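Iron-binding protein (Staphylococcus epidermidis, PDB 4M7O) probably binds iron or an iron complex outside the cell membrane, as a solute-binding protein of the periplasmic binding protein family. Local coordinates at residues K63-M68 and E73-A78; K95-L100 and V107-D112; E162-V167 and E207-R212. One frame throughout, in Å; residues are numbered along the deposited sequence.

Contact 1. Residues K63-M68 and E73-A78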
loop_
_atom_site.group_PDB
_atom_site.type_symbol
_atom_site.label_atom_id
_atom_site.label_comp_id
_atom_site.label_asym_id
_atom_site.label_seq_id
_atom_site.Cartn_x
_atom_site.Cartn_y
_atom_site.Cartn_z
ATOM N N LYS A 63 2.750 -23.054 5.596
ATOM C CA LYS A 63 4.136 -22.905 5.158
ATOM C C LYS A 63 4.455 -21.410 4.990
ATOM O O LYS A 63 3.610 -20.635 4.542
ATOM C CB LYS A 63 4.357 -23.609 3.818
ATOM C CG LYS A 63 4.114 -25.105 3.838
ATOM C CD LYS A 63 5.168 -25.821 4.654
ATOM C CE LYS A 63 4.696 -27.210 5.051
ATOM N NZ LYS A 63 5.786 -27.975 5.701
ATOM N N GLN A 64 5.670 -21.012 5.356
ATOM C CA GLN A 64 6.112 -19.635 5.184
ATOM C C GLN A 64 7.176 -19.537 4.107
ATOM O O GLN A 64 8.153 -20.288 4.118
ATOM C CB GLN A 64 6.696 -19.113 6.484
ATOM C CG GLN A 64 5.686 -18.838 7.565
ATOM C CD GLN A 64 6.325 -18.156 8.745
ATOM O OE1 GLN A 64 6.940 -17.089 8.605
ATOM N NE2 GLN A 64 6.211 -18.775 9.915
ATOM N N PHE A 65 6.992 -18.602 3.184
ATOM C CA PHE A 65 7.937 -18.425 2.094
ATOM C C PHE A 65 8.533 -17.028 2.118
ATOM O O PHE A 65 7.833 -16.041 2.388
ATOM C CB PHE A 65 7.246 -18.682 0.759
ATOM C CG PHE A 65 6.739 -20.084 0.620
ATOM C CD1 PHE A 65 7.605 -21.112 0.292
ATOM C CD2 PHE A 65 5.406 -20.389 0.860
ATOM C CE1 PHE A 65 7.154 -22.435 0.178
ATOM C CE2 PHE A 65 4.945 -21.715 0.749
ATOM C CZ PHE A 65 5.822 -22.732 0.411
ATOM N N ASP A 66 9.835 -16.953 1.857
ATOM C CA ASP A 66 10.503 -15.668 1.703
ATOM C C ASP A 66 10.350 -15.275 0.250
ATOM O O ASP A 66 11.004 -15.857 -0.611
ATOM C CB ASP A 66 11.987 -15.809 2.035
ATOM C CG ASP A 66 12.706 -14.474 2.087
ATOM O OD1 ASP A 66 12.184 -13.462 1.548
ATOM O OD2 ASP A 66 13.808 -14.438 2.676
ATOM N N ALA A 67 9.499 -14.290 -0.026
ATOM C CA ALA A 67 9.213 -13.885 -1.400
ATOM C C ALA A 67 10.445 -13.348 -2.126
ATOM O O ALA A 67 10.477 -13.318 -3.367
ATOM C CB ALA A 67 8.100 -12.858 -1.427
HETATM N N MSE A 68 11.450 -12.918 -1.363
HETATM C CA MSE A 68 12.667 -12.366 -1.962
HETATM C C MSE A 68 13.696 -13.456 -2.197
HETATM O O MSE A 68 14.613 -13.297 -3.004
HETATM C CB MSE A 68 13.261 -11.261 -1.089
HETATM C CG MSE A 68 12.458 -9.965 -1.109
HETATM SE SE MSE A 68 12.339 -9.184 -2.901
HETATM C CE MSE A 68 14.239 -9.005 -3.257
ATOM N N GLU A 73 12.062 -25.846 -4.296
ATOM C CA GLU A 73 11.716 -27.211 -3.926
ATOM C C GLU A 73 10.627 -27.240 -2.860
ATOM O O GLU A 73 9.771 -28.124 -2.866
ATOM C CB GLU A 73 12.954 -27.977 -3.465
ATOM C CG GLU A 73 13.896 -28.332 -4.599
ATOM C CD GLU A 73 13.265 -29.282 -5.604
ATOM O OE1 GLU A 73 12.447 -30.130 -5.189
ATOM O OE2 GLU A 73 13.584 -29.181 -6.810
ATOM N N GLU A 74 10.656 -26.263 -1.959
ATOM C CA GLU A 74 9.704 -26.214 -0.861
ATOM C C GLU A 74 8.335 -25.807 -1.384
ATOM O O GLU A 74 7.302 -26.209 -0.836
ATOM C CB GLU A 74 10.186 -25.239 0.219
ATOM C CG GLU A 74 9.994 -25.722 1.656
ATOM C CD GLU A 74 10.905 -26.891 2.036
ATOM O OE1 GLU A 74 11.722 -27.338 1.200
ATOM O OE2 GLU A 74 10.807 -27.368 3.188
ATOM N N LEU A 75 8.341 -25.018 -2.455
ATOM C CA LEU A 75 7.110 -24.592 -3.116
ATOM C C LEU A 75 6.446 -25.790 -3.805
ATOM O O LEU A 75 5.243 -25.998 -3.681
ATOM C CB LEU A 75 7.402 -23.481 -4.134
ATOM C CG LEU A 75 7.610 -22.033 -3.653
ATOM C CD1 LEU A 75 8.092 -21.153 -4.801
ATOM C CD2 LEU A 75 6.332 -21.462 -3.089
ATOM N N ILE A 76 7.239 -26.574 -4.522
ATOM C CA ILE A 76 6.746 -27.782 -5.186
ATOM C C ILE A 76 6.208 -28.766 -4.160
ATOM O O ILE A 76 5.169 -29.400 -4.364
ATOM C CB ILE A 76 7.876 -28.459 -6.005
ATOM C CG1 ILE A 76 8.308 -27.547 -7.157
ATOM C CG2 ILE A 76 7.446 -29.831 -6.528
ATOM C CD1 ILE A 76 9.464 -28.088 -7.968
ATOM N N LYS A 77 6.933 -28.881 -3.053
ATOM C CA LYS A 77 6.635 -29.842 -1.999
ATOM C C LYS A 77 5.284 -29.523 -1.359
ATOM O O LYS A 77 4.573 -30.416 -0.911
ATOM C CB LYS A 77 7.765 -29.766 -0.971
ATOM C CG LYS A 77 7.771 -30.803 0.126
ATOM C CD LYS A 77 8.933 -30.504 1.081
ATOM C CE LYS A 77 8.575 -30.764 2.540
ATOM N NZ LYS A 77 9.223 -31.990 3.077
ATOM N N ALA A 78 4.918 -28.244 -1.360
ATOM C CA ALA A 78 3.665 -27.802 -0.755
ATOM C C ALA A 78 2.479 -28.150 -1.648
ATOM O O ALA A 78 1.311 -28.038 -1.227
ATOM C CB ALA A 78 3.700 -26.300 -0.497
#

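Contact 2. Residues K95-L100 and V107-D112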
loop_
_atom_site.group_PDB
_atom_site.type_symbol
_atom_site.label_atom_id
_atom_site.label_comp_id
_atom_site.label_asym_id
_atom_site.label_seq_id
_atom_site.Cartn_x
_atom_site.Cartn_y
_atom_site.Cartn_z
ATOM N N LYS A 95 11.560 -15.129 -11.145
ATOM C CA LYS A 95 12.672 -15.994 -11.507
ATOM C C LYS A 95 12.422 -17.426 -11.062
ATOM O O LYS A 95 12.804 -18.377 -11.745
ATOM C CB LYS A 95 13.962 -15.492 -10.848
ATOM C CG LYS A 95 14.360 -14.052 -11.170
ATOM C CD LYS A 95 15.560 -13.633 -10.318
ATOM C CE LYS A 95 15.941 -12.177 -10.524
ATOM N NZ LYS A 95 16.503 -11.897 -11.877
ATOM N N VAL A 96 11.789 -17.572 -9.903
ATOM C CA VAL A 96 11.535 -18.886 -9.326
ATOM C C VAL A 96 10.157 -19.415 -9.728
ATOM O O VAL A 96 10.011 -20.589 -10.055
ATOM C CB VAL A 96 11.669 -18.844 -7.782
ATOM C CG1 VAL A 96 11.363 -20.207 -7.163
ATOM C CG2 VAL A 96 13.066 -18.350 -7.377
ATOM N N LEU A 97 9.151 -18.545 -9.719
ATOM C CA LEU A 97 7.788 -18.970 -10.030
ATOM C C LEU A 97 7.630 -19.504 -11.452
ATOM O O LEU A 97 6.750 -20.315 -11.699
ATOM C CB LEU A 97 6.781 -17.845 -9.766
ATOM C CG LEU A 97 6.702 -17.401 -8.304
ATOM C CD1 LEU A 97 5.802 -16.179 -8.149
ATOM C CD2 LEU A 97 6.227 -18.543 -7.396
ATOM N N LYS A 98 8.470 -19.043 -12.381
ATOM C CA LYS A 98 8.427 -19.525 -13.758
ATOM C C LYS A 98 8.543 -21.043 -13.808
ATOM O O LYS A 98 7.912 -21.692 -14.639
ATOM C CB LYS A 98 9.538 -18.890 -14.601
ATOM C CG LYS A 98 9.238 -17.471 -15.051
ATOM N N SER A 99 9.347 -21.600 -12.908
ATOM C CA SER A 99 9.473 -23.046 -12.775
ATOM C C SER A 99 8.155 -23.699 -12.363
ATOM O O SER A 99 7.743 -24.687 -12.957
ATOM C CB SER A 99 10.562 -23.393 -11.761
ATOM O OG SER A 99 11.838 -23.029 -12.251
ATOM N N LEU A 100 7.494 -23.138 -11.355
ATOM C CA LEU A 100 6.227 -23.688 -10.877
ATOM C C LEU A 100 5.178 -23.694 -11.988
ATOM O O LEU A 100 4.513 -24.709 -12.224
ATOM C CB LEU A 100 5.728 -22.916 -9.653
ATOM C CG LEU A 100 6.220 -23.388 -8.276
ATOM C CD1 LEU A 100 5.564 -24.710 -7.892
ATOM C CD2 LEU A 100 7.743 -23.517 -8.219
ATOM N N VAL A 107 -0.139 -19.632 -11.718
ATOM C CA VAL A 107 0.595 -18.548 -11.069
ATOM C C VAL A 107 0.042 -17.199 -11.506
ATOM O O VAL A 107 0.045 -16.879 -12.700
ATOM C CB VAL A 107 2.093 -18.601 -11.408
ATOM C CG1 VAL A 107 2.821 -17.418 -10.766
ATOM C CG2 VAL A 107 2.694 -19.934 -10.953
ATOM N N VAL A 108 -0.427 -16.413 -10.543
ATOM C CA VAL A 108 -1.061 -15.135 -10.852
ATOM C C VAL A 108 -0.389 -13.962 -10.150
ATOM O O VAL A 108 -0.117 -14.013 -8.948
ATOM C CB VAL A 108 -2.562 -15.157 -10.502
ATOM C CG1 VAL A 108 -3.182 -13.776 -10.711
ATOM C CG2 VAL A 108 -3.277 -16.195 -11.351
ATOM N N TYR A 109 -0.118 -12.906 -10.914
ATOM C CA TYR A 109 0.442 -11.677 -10.365
ATOM C C TYR A 109 -0.630 -10.592 -10.273
ATOM O O TYR A 109 -0.964 -9.957 -11.276
ATOM C CB TYR A 109 1.603 -11.189 -11.236
ATOM C CG TYR A 109 2.760 -12.156 -11.295
ATOM C CD1 TYR A 109 3.705 -12.191 -10.280
ATOM C CD2 TYR A 109 2.905 -13.041 -12.359
ATOM C CE1 TYR A 109 4.771 -13.072 -10.325
ATOM C CE2 TYR A 109 3.977 -13.930 -12.412
ATOM C CZ TYR A 109 4.898 -13.940 -11.383
ATOM O OH TYR A 109 5.963 -14.805 -11.400
ATOM N N VAL A 110 -1.159 -10.374 -9.074
ATOM C CA VAL A 110 -2.192 -9.356 -8.889
ATOM C C VAL A 110 -1.615 -7.975 -9.177
ATOM O O VAL A 110 -0.549 -7.622 -8.668
ATOM C CB VAL A 110 -2.744 -9.378 -7.464
ATOM C CG1 VAL A 110 -3.864 -8.354 -7.311
ATOM C CG2 VAL A 110 -3.245 -10.782 -7.110
ATOM N N LYS A 111 -2.309 -7.190 -9.994
ATOM C CA LYS A 111 -1.774 -5.897 -10.401
ATOM C C LYS A 111 -1.476 -5.003 -9.195
ATOM O O LYS A 111 -2.149 -5.084 -8.167
ATOM C CB LYS A 111 -2.700 -5.203 -11.409
ATOM C CG LYS A 111 -3.678 -4.214 -10.804
ATOM C CD LYS A 111 -4.117 -3.170 -11.823
ATOM N N ASP A 112 -0.439 -4.183 -9.320
ATOM C CA ASP A 112 -0.037 -3.244 -8.282
ATOM C C ASP A 112 -0.993 -2.043 -8.260
ATOM O O ASP A 112 -0.881 -1.139 -9.090
ATOM C CB ASP A 112 1.389 -2.759 -8.573
ATOM C CG ASP A 112 1.999 -1.986 -7.416
ATOM O OD1 ASP A 112 1.442 -2.005 -6.295
ATOM O OD2 ASP A 112 3.059 -1.364 -7.629
#

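Contact 3. Residues E162-V167 and E207-R212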
loop_
_atom_site.group_PDB
_atom_site.type_symbol
_atom_site.label_atom_id
_atom_site.label_comp_id
_atom_site.label_asym_id
_atom_site.label_seq_id
_atom_site.Cartn_x
_atom_site.Cartn_y
_atom_site.Cartn_z
ATOM N N GLU A 162 -1.930 22.333 1.138
ATOM C CA GLU A 162 -0.985 21.679 0.235
ATOM C C GLU A 162 0.014 20.766 0.973
ATOM O O GLU A 162 0.723 21.192 1.892
ATOM C CB GLU A 162 -0.257 22.711 -0.644
ATOM C CG GLU A 162 -1.203 23.685 -1.360
ATOM C CD GLU A 162 -0.723 24.078 -2.746
ATOM O OE1 GLU A 162 -1.531 24.634 -3.521
ATOM O OE2 GLU A 162 0.458 23.831 -3.067
ATOM N N VAL A 163 0.065 19.512 0.548
ATOM C CA VAL A 163 0.804 18.486 1.267
ATOM C C VAL A 163 1.981 17.981 0.441
ATOM O O VAL A 163 1.828 17.656 -0.739
ATOM C CB VAL A 163 -0.103 17.301 1.582
ATOM C CG1 VAL A 163 0.678 16.210 2.307
ATOM C CG2 VAL A 163 -1.320 17.760 2.396
ATOM N N PHE A 164 3.155 17.931 1.061
ATOM C CA PHE A 164 4.327 17.365 0.425
ATOM C C PHE A 164 4.532 15.955 0.973
ATOM O O PHE A 164 4.646 15.768 2.191
ATOM C CB PHE A 164 5.559 18.232 0.695
ATOM C CG PHE A 164 6.845 17.615 0.215
ATOM C CD1 PHE A 164 7.157 17.592 -1.135
ATOM C CD2 PHE A 164 7.744 17.062 1.103
ATOM C CE1 PHE A 164 8.334 17.018 -1.583
ATOM C CE2 PHE A 164 8.930 16.485 0.644
ATOM C CZ PHE A 164 9.216 16.458 -0.689
HETATM N N MSE A 165 4.538 14.963 0.083
HETATM C CA MSE A 165 4.761 13.579 0.486
HETATM C C MSE A 165 6.221 13.261 0.219
HETATM O O MSE A 165 6.677 13.282 -0.931
HETATM C CB MSE A 165 3.885 12.629 -0.332
HETATM C CG MSE A 165 2.404 12.952 -0.326
HETATM SE SE MSE A 165 1.526 12.587 1.378
HETATM C CE MSE A 165 1.965 10.703 1.544
ATOM N N GLU A 166 6.967 12.983 1.275
ATOM C CA GLU A 166 8.369 12.645 1.111
ATOM C C GLU A 166 8.517 11.130 1.130
ATOM O O GLU A 166 8.348 10.502 2.187
ATOM C CB GLU A 166 9.179 13.268 2.242
ATOM C CG GLU A 166 10.670 13.030 2.117
ATOM C CD GLU A 166 11.470 13.955 3.001
ATOM O OE1 GLU A 166 10.952 15.040 3.368
ATOM O OE2 GLU A 166 12.627 13.612 3.321
ATOM N N VAL A 167 8.802 10.519 -0.021
ATOM C CA VAL A 167 8.817 9.044 -0.070
ATOM C C VAL A 167 10.219 8.446 -0.039
ATOM O O VAL A 167 10.387 7.240 0.057
ATOM C CB VAL A 167 8.044 8.470 -1.269
ATOM C CG1 VAL A 167 6.606 8.942 -1.230
ATOM C CG2 VAL A 167 8.716 8.860 -2.591
ATOM N N GLU A 207 15.541 23.240 -3.078
ATOM C CA GLU A 207 15.117 24.572 -3.530
ATOM C C GLU A 207 13.686 24.495 -4.025
ATOM O O GLU A 207 12.871 25.360 -3.729
ATOM C CB GLU A 207 16.014 25.098 -4.660
ATOM C CG GLU A 207 17.383 25.593 -4.231
ATOM N N SER A 208 13.401 23.433 -4.774
ATOM C CA SER A 208 12.091 23.195 -5.366
ATOM C C SER A 208 10.982 23.033 -4.321
ATOM O O SER A 208 9.898 23.603 -4.463
ATOM C CB SER A 208 12.166 21.955 -6.259
ATOM O OG SER A 208 11.112 21.928 -7.197
ATOM N N ILE A 209 11.248 22.245 -3.280
ATOM C CA ILE A 209 10.294 22.074 -2.186
ATOM C C ILE A 209 10.044 23.410 -1.470
ATOM O O ILE A 209 8.895 23.761 -1.181
ATOM C CB ILE A 209 10.788 21.021 -1.167
ATOM C CG1 ILE A 209 11.073 19.688 -1.870
ATOM C CG2 ILE A 209 9.756 20.804 -0.072
ATOM C CD1 ILE A 209 11.928 18.732 -1.045
ATOM N N ILE A 210 11.115 24.149 -1.179
ATOM C CA ILE A 210 10.988 25.428 -0.477
ATOM C C ILE A 210 10.108 26.382 -1.270
ATOM O O ILE A 210 9.252 27.053 -0.706
ATOM C CB ILE A 210 12.369 26.071 -0.215
ATOM C CG1 ILE A 210 13.082 25.332 0.919
ATOM C CG2 ILE A 210 12.246 27.562 0.114
ATOM C CD1 ILE A 210 14.579 25.576 0.958
ATOM N N LYS A 211 10.306 26.420 -2.584
ATOM C CA LYS A 211 9.520 27.304 -3.442
ATOM C C LYS A 211 8.039 26.916 -3.464
ATOM O O LYS A 211 7.176 27.797 -3.471
ATOM C CB LYS A 211 10.094 27.316 -4.856
ATOM C CG LYS A 211 9.569 28.423 -5.735
ATOM C CD LYS A 211 10.207 28.337 -7.103
ATOM C CE LYS A 211 10.042 29.624 -7.875
ATOM N NZ LYS A 211 11.184 29.820 -8.815
ATOM N N ARG A 212 7.747 25.611 -3.464
ATOM C CA ARG A 212 6.362 25.134 -3.458
ATOM C C ARG A 212 5.672 25.462 -2.144
ATOM O O ARG A 212 4.436 25.528 -2.077
ATOM C CB ARG A 212 6.295 23.618 -3.679
ATOM C CG ARG A 212 6.748 23.164 -5.046
ATOM C CD ARG A 212 5.861 23.698 -6.146
ATOM N NE ARG A 212 6.423 23.400 -7.461
ATOM C CZ ARG A 212 6.043 22.385 -8.230
ATOM N NH1 ARG A 212 6.619 22.196 -9.411
ATOM N NH2 ARG A 212 5.083 21.564 -7.825
#

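Contact 1. Residues K63-M68 and E73-A78
F65 and L75 carry this contact between the edge strand 63-65 and the helix that includes 73-77. Methyl CD2 of L75 sits over one face of the F65 ring in a CH-pi contact. It is 3.6 Å from the ring centroid and 16° off the ring normal. The methyl is displaced toward the rim, and its shortest approach is 3.5 Å, from L75 CD2 to F65 CE1. The F65 CG is anti to its own carbonyl carbon (chi1 -63°), which sends the ring from the strand toward the helix.

Two more residues of 73-78 meet the ring near its plane, E74 and A78. CB of A78 lies 4.2 Å from F65 CZ. The main-chain oxygen of E74 is at the ring edge, 4.0 Å from F65 CZ, while CB of E74 is 4.1 Å from F65 CE1. The ring is thus met by a methyl on one face and by the backbone and CB of E74 and the CB of A78 near its plane. F65, L75 and A78 are all buried, and no hydrogen bond crosses here.

The outer side is looser. K63 is exposed, and its NZ stays 5.6 Å from OE2 of E74. These are opposite charges without a direct bond. NZ of K77 is also near, 5.9 Å from NZ of K63. Past the strand, D66 OD1 accepts a bond from the backbone N of M68, forming an Asx turn.

In the fold, K63 and F65 pair through their backbones with strand 45-49 and the residue T50 beyond it. I26 of the central strand 25-27 touches F65, L75 and A78. Helix 94-102 packs on L75 through V96, L97 and L100.

Contact 2. Residues K95-L100 and V107-D112
The backbones of L97 and V107 come within 7.3 Å, CA to CA, where helix segment 95-100 and strand 107-110 run roughly antiparallel, with 141° between their N-to-C directions. L97 is the main side chain on the helix. Its CB meets CG1 of V107 at 4.1 Å. Its CD1 reaches the phenol end of Y109, 3.9 Å from CE1 and 3.5 Å from OH. CB of L97 is also 3.5 Å from Y109 OH, so the oxygen rests against two carbons of the leucine.

Y109 has CG anti to its carbonyl carbon (chi1 -62°). Its CB does not point directly at the helix, but the long ring brings the hydroxyl end nearer. The ring and the leucine meet at a slant, neither squarely over a face nor at an edge. The second methyl of V107, CG2, lies by the L97 main-chain oxygen, with CB of L100 slightly farther from V107 CG2, at 4.4 Å. No hydrogen bond links the segments, so the contact is held by apolar packing.

L97 and L100 are buried, while V107 and Y109 keep some exposure. Y109 also touches A85 and K90. V108 pairs through its backbone with I83 and A85, and V110 with A85 and E87. Strand 82-86, helix 94-102 and strand 106-110 form a beta-alpha-beta crossover, the building unit of this parallel alpha/beta sheet.

Contact 3. Residues E162-V167 and E207-R212
R212, which lies beside E162 across the contact, has its guanidinium group gripped twice. NH1 makes a salt bridge to D197 OD2, and NH2 makes a hydrogen bond to the main-chain oxygen of S194. Both partners lie outside the two segments. The charged end is thus engaged elsewhere, and E162 makes no bond with it. OE2 of E162 comes no nearer than 4.4 Å to the main-chain oxygen of R212. That is a loose approach at the rim.

The setting is an alpha/beta lobe in which helix 206-212 packs on a face of a mixed sheet. Strand 162-168 lies within the sheet and pairs in parallel with strands 192-193 and 216-219 and antiparallel with 174-176.

E166 is buried, and its carboxylate is held by two partners outside the segments. Its OE2 forms a salt bridge with R235, and its OE1 takes part in a hydrogen bond with the hydroxyl of Y228. OE1 also lies in the plane of the F164 ring, at its edge. Two groups thus fix the carboxylate beside an apolar ring.

The apolar core of the contact is F164 with I209, both buried. F164 has CG anti to the backbone N (chi1 173°), which carries the ring out toward the helix. The two side chains cross at about a right angle. CD1 of I209 approaches F164 CZ at 3.6 Å. Its other branch lies over the ring face: CG2 of I209 is 4.1 Å from the F164 ring centroid and 4° off the ring normal, a CH-pi contact over the ring centre.

In the fold
Contacts 1 and 2 belong to one lobe and reach the same parallel sheet. They touch through I76 and L100, and helix 94-102 serves both. Contact 3 lies in the other lobe, on a mixed sheet, with its centre about 42 Å from that of contact 1 and 37 Å from that of contact 2. Contact 1 is the most buried: three of its four touching residues are buried. Contacts 2 and 3 are partly buried. All join a helix to a strand through apolar groups. Contacts 1 and 3 set an aliphatic methyl over a phenylalanine face. In contact 2, L97 meets a valine and the hydroxyl end of a tyrosine. Contact 3 also has a buried, salt-bridged glutamate at its ring edge.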